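Local coordinates for uncharacterized protein VP1736 (Vibrio parahaemolyticus, PDB 3LXQ), which is of unknown function but carries a sulfatase-family domain of the alkaline phosphatase superfamily, an alpha/beta fold built round a mixed beta sheet, at residues A[155-163]-A[439-447]; A[227-235]-A[289-297]. One frame throughout, in Å; residues are numbered along the deposited sequence.

The centres of contacts 1 and 2 lie about 19 Å and 22 Å from the centre of the chain, toward the periphery of the molecule, and the two do not touch: their nearest atoms are about 20 Å apart. Contact 1 joins distant parts of the sequence, fastening the chain's C-terminal tail to a loop of the sulfatase-family region. Contact 2 is more local and stays within that region, packing helix 220-234 against the loop that leads from helix 271-289 to strand 298-304. Each mixes buried aromatic rings with more exposed polar groups. Backbone hydrogen bonds do much of the work in contact 1, whereas in contact 2 every bond uses a side chain of residues 227-235, met by a side chain or backbone N of the loop.

Contact 1: residues A[155-163]-A[439-447]; sequences LSKSQTGFF and YQNNWYSSK
A single beta bridge, Phe162 with Ser445, ties the C-terminal tail to the loop before helix 165-171, with an aromatic cluster beside it. Two backbone bonds make the bridge: Phe163 N gives to Tyr444 O (2.8 Å), and Ser446 N gives to Gly161 O (3.0 Å). Gly161 suits its place because its positive phi favours glycine. The Phe162 ring lies with one face over Tyr444 O, and Phe162 CE2 reaches Tyr444 CD2 at 3.4 Å, the ring planes 38° apart. Phe163 turns an edge toward the Tyr444 face in an offset edge-to-face pair. Tyr444 OH bonds to Thr142 O, so a tyrosine serves both the apolar cluster and a backbone carbonyl.

In the last turn of helix 422-441, before the Schellman motif at Asn442, Tyr439 extends toward residues 155-158, its CG anti to the backbone N (chi1 177°). Leu155 CD1 sits over the face of the Tyr439 ring, 3.8 Å from its centroid. Tyr439 OH accepts from Lys157 N at 3.1 Å. The Lys157 chain runs past that ring, bringing NZ within 2.8 Å of Gln440 O and into a weak bond with Tyr439 O. Its ammonium would be expected to interact favourably with the partial negative charge of the helix's C-terminal end.

Contact 2: residues A[227-235]-A[289-297]; sequences ADEEFERLS and AKKSSYWDD
Tyr294 OH gives a hydrogen bond to Asp228 OD2 (2.9 Å), meeting the carboxylate on its anti side, while Glu232, one turn along helix 220-234, takes the backbone N of Ser293 on OE2 at 2.9 Å. That donor lies well above the carboxylate plane, and the bond is bent, with an N-H...O angle of 144°. Two acids four residues apart thus hold the loop after helix 271-289, one by a side chain and one by its backbone. Asp228 has a second partner, since OD1 forms a salt bridge with Lys288. Near the helix's C-terminal end, Ser235 OG and Ser293 OG approach to 2.9 Å; Phe231 O and Glu232 O lie near the same Ser235 hydroxyl.

Among these polar groups lies the buried ring of Tyr294. With CG between its backbone N and carbonyl carbon (chi1 51°), the ring is directed at the helix. Phe231 CB packs over one face of the Tyr294 ring, 3.6 Å from its centroid, and Ser292 OG is over the opposite face. The Phe231 ring presents its edge to the Tyr294 face, the planes at 78°, and continues inward to Phe241 and strands 87-93 and 241-246. Ser235 CB meets Tyr294 CB at 3.9 Å, closing the packing at this end of the helix.

Tyrosine suits this boundary: its ring joins phenylalanine in the interior while its hydroxyl reaches the partly exposed acid on the helix. The bond to Asp228 would limit the ring's tilt, and the nearby Lys288 charge probably favours the ionised carboxylate that accepts it.

Contact 1: residues A[155-163]-A[439-447]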
loop_
_atom_site.group_PDB
_atom_site.type_symbol
_atom_site.label_atom_id
_atom_site.label_comp_id
_atom_site.label_asym_id
_atom_site.label_seq_id
_atom_site.Cartn_x
_atom_site.Cartn_y
_atom_site.Cartn_z
ATOM N N LEU A 155 -2.411 -17.077 0.191
ATOM C CA LEU A 155 -1.885 -18.207 -0.573
ATOM C C LEU A 155 -1.048 -19.109 0.329
ATOM O O LEU A 155 -0.400 -18.628 1.249
ATOM C CB LEU A 155 -1.121 -17.730 -1.810
ATOM C CG LEU A 155 -1.958 -16.965 -2.842
ATOM C CD1 LEU A 155 -1.086 -16.515 -3.993
ATOM C CD2 LEU A 155 -3.133 -17.798 -3.370
ATOM N N SER A 156 -1.087 -20.412 0.073
ATOM C CA SER A 156 -0.498 -21.396 0.982
ATOM C C SER A 156 1.039 -21.396 1.025
ATOM O O SER A 156 1.635 -21.590 2.095
ATOM C CB SER A 156 -1.040 -22.798 0.684
ATOM O OG SER A 156 -0.728 -23.190 -0.641
ATOM N N LYS A 157 1.676 -21.168 -0.123
ATOM C CA LYS A 157 3.143 -21.129 -0.193
ATOM C C LYS A 157 3.760 -19.896 0.477
ATOM O O LYS A 157 4.915 -19.931 0.897
ATOM C CB LYS A 157 3.626 -21.250 -1.642
ATOM C CG LYS A 157 3.348 -22.617 -2.271
ATOM C CD LYS A 157 3.701 -22.649 -3.754
ATOM C CE LYS A 157 5.178 -22.932 -3.990
ATOM N NZ LYS A 157 5.488 -22.870 -5.447
ATOM N N SER A 158 2.987 -18.814 0.576
ATOM C CA SER A 158 3.479 -17.559 1.160
ATOM C C SER A 158 3.230 -17.407 2.666
ATOM O O SER A 158 3.396 -16.309 3.220
ATOM C CB SER A 158 2.896 -16.368 0.405
ATOM O OG SER A 158 1.654 -16.682 -0.208
ATOM N N GLN A 159 2.843 -18.503 3.326
ATOM C CA GLN A 159 2.464 -18.445 4.743
ATOM C C GLN A 159 3.668 -18.408 5.685
ATOM O O GLN A 159 3.549 -18.030 6.858
ATOM C CB GLN A 159 1.506 -19.586 5.108
ATOM C CG GLN A 159 0.152 -19.493 4.407
ATOM C CD GLN A 159 -0.482 -18.111 4.536
ATOM O OE1 GLN A 159 -0.607 -17.374 3.554
ATOM N NE2 GLN A 159 -0.875 -17.752 5.756
ATOM N N THR A 160 4.827 -18.786 5.158
ATOM C CA THR A 160 6.061 -18.820 5.936
ATOM C C THR A 160 7.249 -18.497 5.040
ATOM O O THR A 160 7.287 -18.899 3.875
ATOM C CB THR A 160 6.257 -20.197 6.631
ATOM O OG1 THR A 160 7.498 -20.213 7.348
ATOM C CG2 THR A 160 6.243 -21.342 5.615
ATOM N N GLY A 161 8.215 -17.770 5.597
ATOM C CA GLY A 161 9.420 -17.394 4.869
ATOM C C GLY A 161 9.229 -16.668 3.538
ATOM O O GLY A 161 10.076 -16.753 2.660
ATOM N N PHE A 162 8.115 -15.962 3.375
ATOM C CA PHE A 162 7.937 -15.088 2.211
ATOM C C PHE A 162 8.611 -13.764 2.552
ATOM O O PHE A 162 8.717 -13.401 3.730
ATOM C CB PHE A 162 6.449 -14.891 1.922
ATOM C CG PHE A 162 6.137 -14.365 0.532
ATOM C CD1 PHE A 162 6.161 -15.210 -0.573
ATOM C CD2 PHE A 162 5.762 -13.030 0.347
ATOM C CE1 PHE A 162 5.849 -14.740 -1.835
ATOM C CE2 PHE A 162 5.467 -12.538 -0.917
ATOM C CZ PHE A 162 5.497 -13.396 -2.018
ATOM N N PHE A 163 9.084 -13.036 1.544
ATOM C CA PHE A 163 9.680 -11.747 1.836
ATOM C C PHE A 163 8.667 -10.718 2.340
ATOM O O PHE A 163 7.635 -10.477 1.698
ATOM C CB PHE A 163 10.484 -11.158 0.661
ATOM C CG PHE A 163 10.981 -9.775 0.959
ATOM C CD1 PHE A 163 12.163 -9.583 1.664
ATOM C CD2 PHE A 163 10.194 -8.670 0.668
ATOM C CE1 PHE A 163 12.588 -8.297 1.996
ATOM C CE2 PHE A 163 10.614 -7.388 1.009
ATOM C CZ PHE A 163 11.798 -7.198 1.649
ATOM N N TYR A 439 5.678 -16.496 -7.520
ATOM C CA TYR A 439 4.971 -17.313 -6.544
ATOM C C TYR A 439 5.197 -18.800 -6.813
ATOM O O TYR A 439 5.639 -19.530 -5.925
ATOM C CB TYR A 439 3.470 -16.978 -6.522
ATOM C CG TYR A 439 2.690 -17.860 -5.575
ATOM C CD1 TYR A 439 1.906 -18.908 -6.048
ATOM C CD2 TYR A 439 2.773 -17.670 -4.196
ATOM C CE1 TYR A 439 1.212 -19.736 -5.171
ATOM C CE2 TYR A 439 2.091 -18.490 -3.315
ATOM C CZ TYR A 439 1.310 -19.515 -3.806
ATOM O OH TYR A 439 0.632 -20.319 -2.925
ATOM N N GLN A 440 4.902 -19.235 -8.039
ATOM C CA GLN A 440 5.146 -20.614 -8.473
ATOM C C GLN A 440 6.561 -21.109 -8.195
ATOM O O GLN A 440 6.749 -22.266 -7.828
ATOM C CB GLN A 440 4.893 -20.768 -9.973
ATOM C CG GLN A 440 3.448 -20.665 -10.388
ATOM C CD GLN A 440 3.263 -20.887 -11.883
ATOM O OE1 GLN A 440 3.918 -21.747 -12.488
ATOM N NE2 GLN A 440 2.360 -20.115 -12.486
ATOM N N ASN A 441 7.549 -20.233 -8.379
ATOM C CA ASN A 441 8.946 -20.659 -8.349
ATOM C C ASN A 441 9.735 -20.254 -7.110
ATOM O O ASN A 441 10.934 -20.533 -7.019
ATOM C CB ASN A 441 9.664 -20.230 -9.628
ATOM C CG ASN A 441 9.072 -20.880 -10.866
ATOM O OD1 ASN A 441 9.546 -21.913 -11.319
ATOM N ND2 ASN A 441 8.013 -20.287 -11.400
ATOM N N ASN A 442 9.049 -19.632 -6.153
ATOM C CA ASN A 442 9.650 -19.218 -4.877
ATOM C C ASN A 442 10.725 -18.161 -5.061
ATOM O O ASN A 442 11.796 -18.219 -4.444
ATOM C CB ASN A 442 10.197 -20.423 -4.101
ATOM C CG ASN A 442 9.190 -21.542 -4.000
ATOM O OD1 ASN A 442 9.318 -22.562 -4.676
ATOM N ND2 ASN A 442 8.158 -21.342 -3.182
ATOM N N TRP A 443 10.408 -17.174 -5.897
ATOM C CA TRP A 443 11.355 -16.114 -6.217
ATOM C C TRP A 443 11.269 -14.957 -5.243
ATOM O O TRP A 443 11.992 -13.971 -5.381
ATOM C CB TRP A 443 11.159 -15.603 -7.647
ATOM C CG TRP A 443 11.568 -16.578 -8.725
ATOM C CD1 TRP A 443 12.399 -17.670 -8.597
ATOM C CD2 TRP A 443 11.190 -16.523 -10.107
ATOM N NE1 TRP A 443 12.539 -18.299 -9.817
ATOM C CE2 TRP A 443 11.816 -17.611 -10.759
ATOM C CE3 TRP A 443 10.388 -15.652 -10.860
ATOM C CZ2 TRP A 443 11.651 -17.857 -12.126
ATOM C CZ3 TRP A 443 10.221 -15.902 -12.218
ATOM C CH2 TRP A 443 10.846 -16.998 -12.835
ATOM N N TYR A 444 10.419 -15.093 -4.234
ATOM C CA TYR A 444 10.137 -13.968 -3.370
ATOM C C TYR A 444 10.233 -14.327 -1.885
ATOM O O TYR A 444 9.447 -13.848 -1.064
ATOM C CB TYR A 444 8.779 -13.351 -3.749
ATOM C CG TYR A 444 8.734 -11.843 -3.657
ATOM C CD1 TYR A 444 9.244 -11.037 -4.684
ATOM C CD2 TYR A 444 8.163 -11.214 -2.554
ATOM C CE1 TYR A 444 9.187 -9.641 -4.599
ATOM C CE2 TYR A 444 8.099 -9.834 -2.460
ATOM C CZ TYR A 444 8.606 -9.050 -3.484
ATOM O OH TYR A 444 8.539 -7.680 -3.358
ATOM N N SER A 445 11.231 -15.144 -1.555
ATOM C CA SER A 445 11.463 -15.594 -0.196
ATOM C C SER A 445 12.194 -14.536 0.625
ATOM O O SER A 445 12.716 -13.568 0.078
ATOM C CB SER A 445 12.314 -16.850 -0.228
ATOM O OG SER A 445 13.670 -16.497 -0.422
ATOM N N SER A 446 12.245 -14.745 1.940
ATOM C CA SER A 446 13.040 -13.889 2.826
ATOM C C SER A 446 14.480 -14.335 3.031
ATOM O O SER A 446 15.160 -13.802 3.917
ATOM C CB SER A 446 12.355 -13.661 4.188
ATOM O OG SER A 446 11.587 -14.767 4.615
ATOM N N LYS A 447 14.962 -15.285 2.223
ATOM C CA LYS A 447 16.371 -15.713 2.318
ATOM C C LYS A 447 17.308 -14.567 1.915
ATOM O O LYS A 447 17.052 -13.855 0.935
ATOM C CB LYS A 447 16.648 -16.958 1.465
#

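Contact 2: residues A[227-235]-A[289-297]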
loop_
_atom_site.group_PDB
_atom_site.type_symbol
_atom_site.label_atom_id
_atom_site.label_comp_id
_atom_site.label_asym_id
_atom_site.label_seq_id
_atom_site.Cartn_x
_atom_site.Cartn_y
_atom_site.Cartn_z
ATOM N N ALA A 227 -2.851 2.959 19.271
ATOM C CA ALA A 227 -1.621 3.121 18.523
ATOM C C ALA A 227 -0.707 4.044 19.317
ATOM O O ALA A 227 0.367 3.626 19.770
ATOM C CB ALA A 227 -1.918 3.680 17.146
ATOM N N ASP A 228 -1.173 5.278 19.520
ATOM C CA ASP A 228 -0.499 6.295 20.351
ATOM C C ASP A 228 0.011 5.758 21.698
ATOM O O ASP A 228 1.067 6.187 22.182
ATOM C CB ASP A 228 -1.436 7.496 20.561
ATOM C CG ASP A 228 -0.888 8.511 21.563
ATOM O OD1 ASP A 228 -1.341 8.470 22.723
ATOM O OD2 ASP A 228 -0.016 9.335 21.198
ATOM N N GLU A 229 -0.756 4.844 22.295
ATOM C CA GLU A 229 -0.384 4.146 23.541
ATOM C C GLU A 229 0.807 3.210 23.326
ATOM O O GLU A 229 1.738 3.177 24.132
ATOM C CB GLU A 229 -1.562 3.303 24.063
ATOM C CG GLU A 229 -2.214 3.756 25.357
ATOM C CD GLU A 229 -3.018 2.643 26.030
ATOM O OE1 GLU A 229 -3.612 1.793 25.322
ATOM O OE2 GLU A 229 -3.044 2.610 27.277
ATOM N N GLU A 230 0.751 2.443 22.242
ATOM C CA GLU A 230 1.756 1.437 21.918
ATOM C C GLU A 230 3.064 2.074 21.487
ATOM O O GLU A 230 4.132 1.504 21.691
ATOM C CB GLU A 230 1.243 0.543 20.776
ATOM C CG GLU A 230 0.366 -0.609 21.240
ATOM C CD GLU A 230 1.156 -1.647 22.030
ATOM O OE1 GLU A 230 1.108 -1.611 23.279
ATOM O OE2 GLU A 230 1.851 -2.481 21.411
ATOM N N PHE A 231 2.959 3.239 20.851
ATOM C CA PHE A 231 4.117 3.915 20.286
ATOM C C PHE A 231 4.848 4.643 21.396
ATOM O O PHE A 231 6.068 4.571 21.474
ATOM C CB PHE A 231 3.711 4.901 19.187
ATOM C CG PHE A 231 3.014 4.264 18.002
ATOM C CD1 PHE A 231 3.247 2.936 17.658
ATOM C CD2 PHE A 231 2.139 5.012 17.220
ATOM C CE1 PHE A 231 2.613 2.361 16.573
ATOM C CE2 PHE A 231 1.502 4.436 16.112
ATOM C CZ PHE A 231 1.741 3.104 15.799
ATOM N N GLU A 232 4.102 5.333 22.258
ATOM C CA GLU A 232 4.705 6.003 23.421
ATOM C C GLU A 232 5.297 4.996 24.402
ATOM O O GLU A 232 6.208 5.325 25.171
ATOM C CB GLU A 232 3.707 6.920 24.122
ATOM C CG GLU A 232 4.317 8.267 24.527
ATOM C CD GLU A 232 3.500 9.441 24.005
ATOM O OE1 GLU A 232 2.330 9.241 23.586
ATOM O OE2 GLU A 232 4.033 10.564 23.998
ATOM N N ARG A 233 4.767 3.776 24.355
ATOM C CA ARG A 233 5.301 2.636 25.087
ATOM C C ARG A 233 6.613 2.174 24.461
ATOM O O ARG A 233 7.652 2.175 25.129
ATOM C CB ARG A 233 4.282 1.487 25.105
ATOM C CG ARG A 233 4.631 0.307 26.026
ATOM C CD ARG A 233 5.837 -0.492 25.499
ATOM N NE ARG A 233 5.594 -1.928 25.352
ATOM C CZ ARG A 233 4.502 -2.468 24.817
ATOM N NH1 ARG A 233 4.398 -3.785 24.730
ATOM N NH2 ARG A 233 3.522 -1.702 24.356
ATOM N N LEU A 234 6.565 1.792 23.183
ATOM C CA LEU A 234 7.744 1.269 22.480
ATOM C C LEU A 234 8.916 2.262 22.451
ATOM O O LEU A 234 10.084 1.859 22.491
ATOM C CB LEU A 234 7.386 0.799 21.061
ATOM C CG LEU A 234 6.558 -0.490 20.915
ATOM C CD1 LEU A 234 5.861 -0.564 19.546
ATOM C CD2 LEU A 234 7.390 -1.757 21.184
ATOM N N SER A 235 8.595 3.554 22.416
ATOM C CA SER A 235 9.607 4.608 22.339
ATOM C C SER A 235 10.394 4.753 23.640
ATOM O O SER A 235 11.483 5.325 23.640
ATOM C CB SER A 235 8.969 5.948 21.955
ATOM O OG SER A 235 8.081 6.404 22.969
ATOM N N ALA A 289 -0.023 12.620 18.183
ATOM C CA ALA A 289 1.274 12.248 17.619
ATOM C C ALA A 289 2.283 13.402 17.633
ATOM O O ALA A 289 3.472 13.210 17.918
ATOM C CB ALA A 289 1.091 11.715 16.194
ATOM N N LYS A 290 1.795 14.602 17.325
ATOM C CA LYS A 290 2.646 15.772 17.199
ATOM C C LYS A 290 3.148 16.307 18.541
ATOM O O LYS A 290 4.104 17.081 18.581
ATOM C CB LYS A 290 1.911 16.871 16.440
ATOM C CG LYS A 290 1.780 16.621 14.947
ATOM C CD LYS A 290 0.844 17.653 14.353
ATOM C CE LYS A 290 0.907 17.673 12.851
ATOM N NZ LYS A 290 -0.214 18.494 12.293
ATOM N N LYS A 291 2.500 15.911 19.633
ATOM C CA LYS A 291 2.959 16.285 20.977
ATOM C C LYS A 291 3.484 15.056 21.735
ATOM O O LYS A 291 3.520 15.041 22.967
ATOM C CB LYS A 291 1.837 16.978 21.751
ATOM N N SER A 292 3.914 14.045 20.974
ATOM C CA SER A 292 4.314 12.742 21.515
ATOM C C SER A 292 5.825 12.604 21.693
ATOM O O SER A 292 6.590 13.452 21.225
ATOM C CB SER A 292 3.815 11.623 20.594
ATOM O OG SER A 292 4.548 11.613 19.374
ATOM N N SER A 293 6.248 11.520 22.342
ATOM C CA SER A 293 7.668 11.273 22.587
ATOM C C SER A 293 8.330 10.493 21.455
ATOM O O SER A 293 9.552 10.324 21.438
ATOM C CB SER A 293 7.882 10.560 23.934
ATOM O OG SER A 293 8.018 9.152 23.777
ATOM N N TYR A 294 7.521 10.012 20.512
ATOM C CA TYR A 294 8.041 9.269 19.373
ATOM C C TYR A 294 8.167 10.122 18.095
ATOM O O TYR A 294 8.802 9.697 17.128
ATOM C CB TYR A 294 7.203 7.998 19.132
ATOM C CG TYR A 294 5.704 8.221 19.046
ATOM C CD1 TYR A 294 5.106 8.607 17.848
ATOM C CD2 TYR A 294 4.886 8.031 20.156
ATOM C CE1 TYR A 294 3.732 8.814 17.756
ATOM C CE2 TYR A 294 3.506 8.231 20.075
ATOM C CZ TYR A 294 2.942 8.623 18.872
ATOM O OH TYR A 294 1.585 8.827 18.782
ATOM N N TRP A 295 7.582 11.325 18.111
ATOM C CA TRP A 295 7.450 12.164 16.908
ATOM C C TRP A 295 8.762 12.484 16.194
ATOM O O TRP A 295 8.837 12.400 14.959
ATOM C CB TRP A 295 6.712 13.471 17.211
ATOM C CG TRP A 295 6.485 14.293 15.967
ATOM C CD1 TRP A 295 7.173 15.409 15.583
ATOM C CD2 TRP A 295 5.531 14.033 14.929
ATOM N NE1 TRP A 295 6.692 15.874 14.383
ATOM C CE2 TRP A 295 5.685 15.049 13.957
ATOM C CE3 TRP A 295 4.545 13.051 14.734
ATOM C CZ2 TRP A 295 4.893 15.111 12.802
ATOM C CZ3 TRP A 295 3.760 13.110 13.585
ATOM C CH2 TRP A 295 3.941 14.131 12.632
ATOM N N ASP A 296 9.774 12.853 16.975
ATOM C CA ASP A 296 11.110 13.155 16.454
ATOM C C ASP A 296 11.685 11.998 15.648
ATOM O O ASP A 296 12.402 12.201 14.667
ATOM C CB ASP A 296 12.070 13.462 17.613
ATOM C CG ASP A 296 11.961 14.889 18.109
ATOM O OD1 ASP A 296 11.103 15.649 17.606
ATOM O OD2 ASP A 296 12.750 15.255 19.012
ATOM N N ASP A 297 11.338 10.784 16.063
ATOM C CA ASP A 297 12.078 9.596 15.677
ATOM C C ASP A 297 11.338 8.706 14.665
ATOM O O ASP A 297 11.760 7.572 14.419
ATOM C CB ASP A 297 12.403 8.809 16.952
ATOM C CG ASP A 297 13.535 7.809 16.769
ATOM O OD1 ASP A 297 13.759 7.020 17.716
ATOM O OD2 ASP A 297 14.203 7.809 15.710
#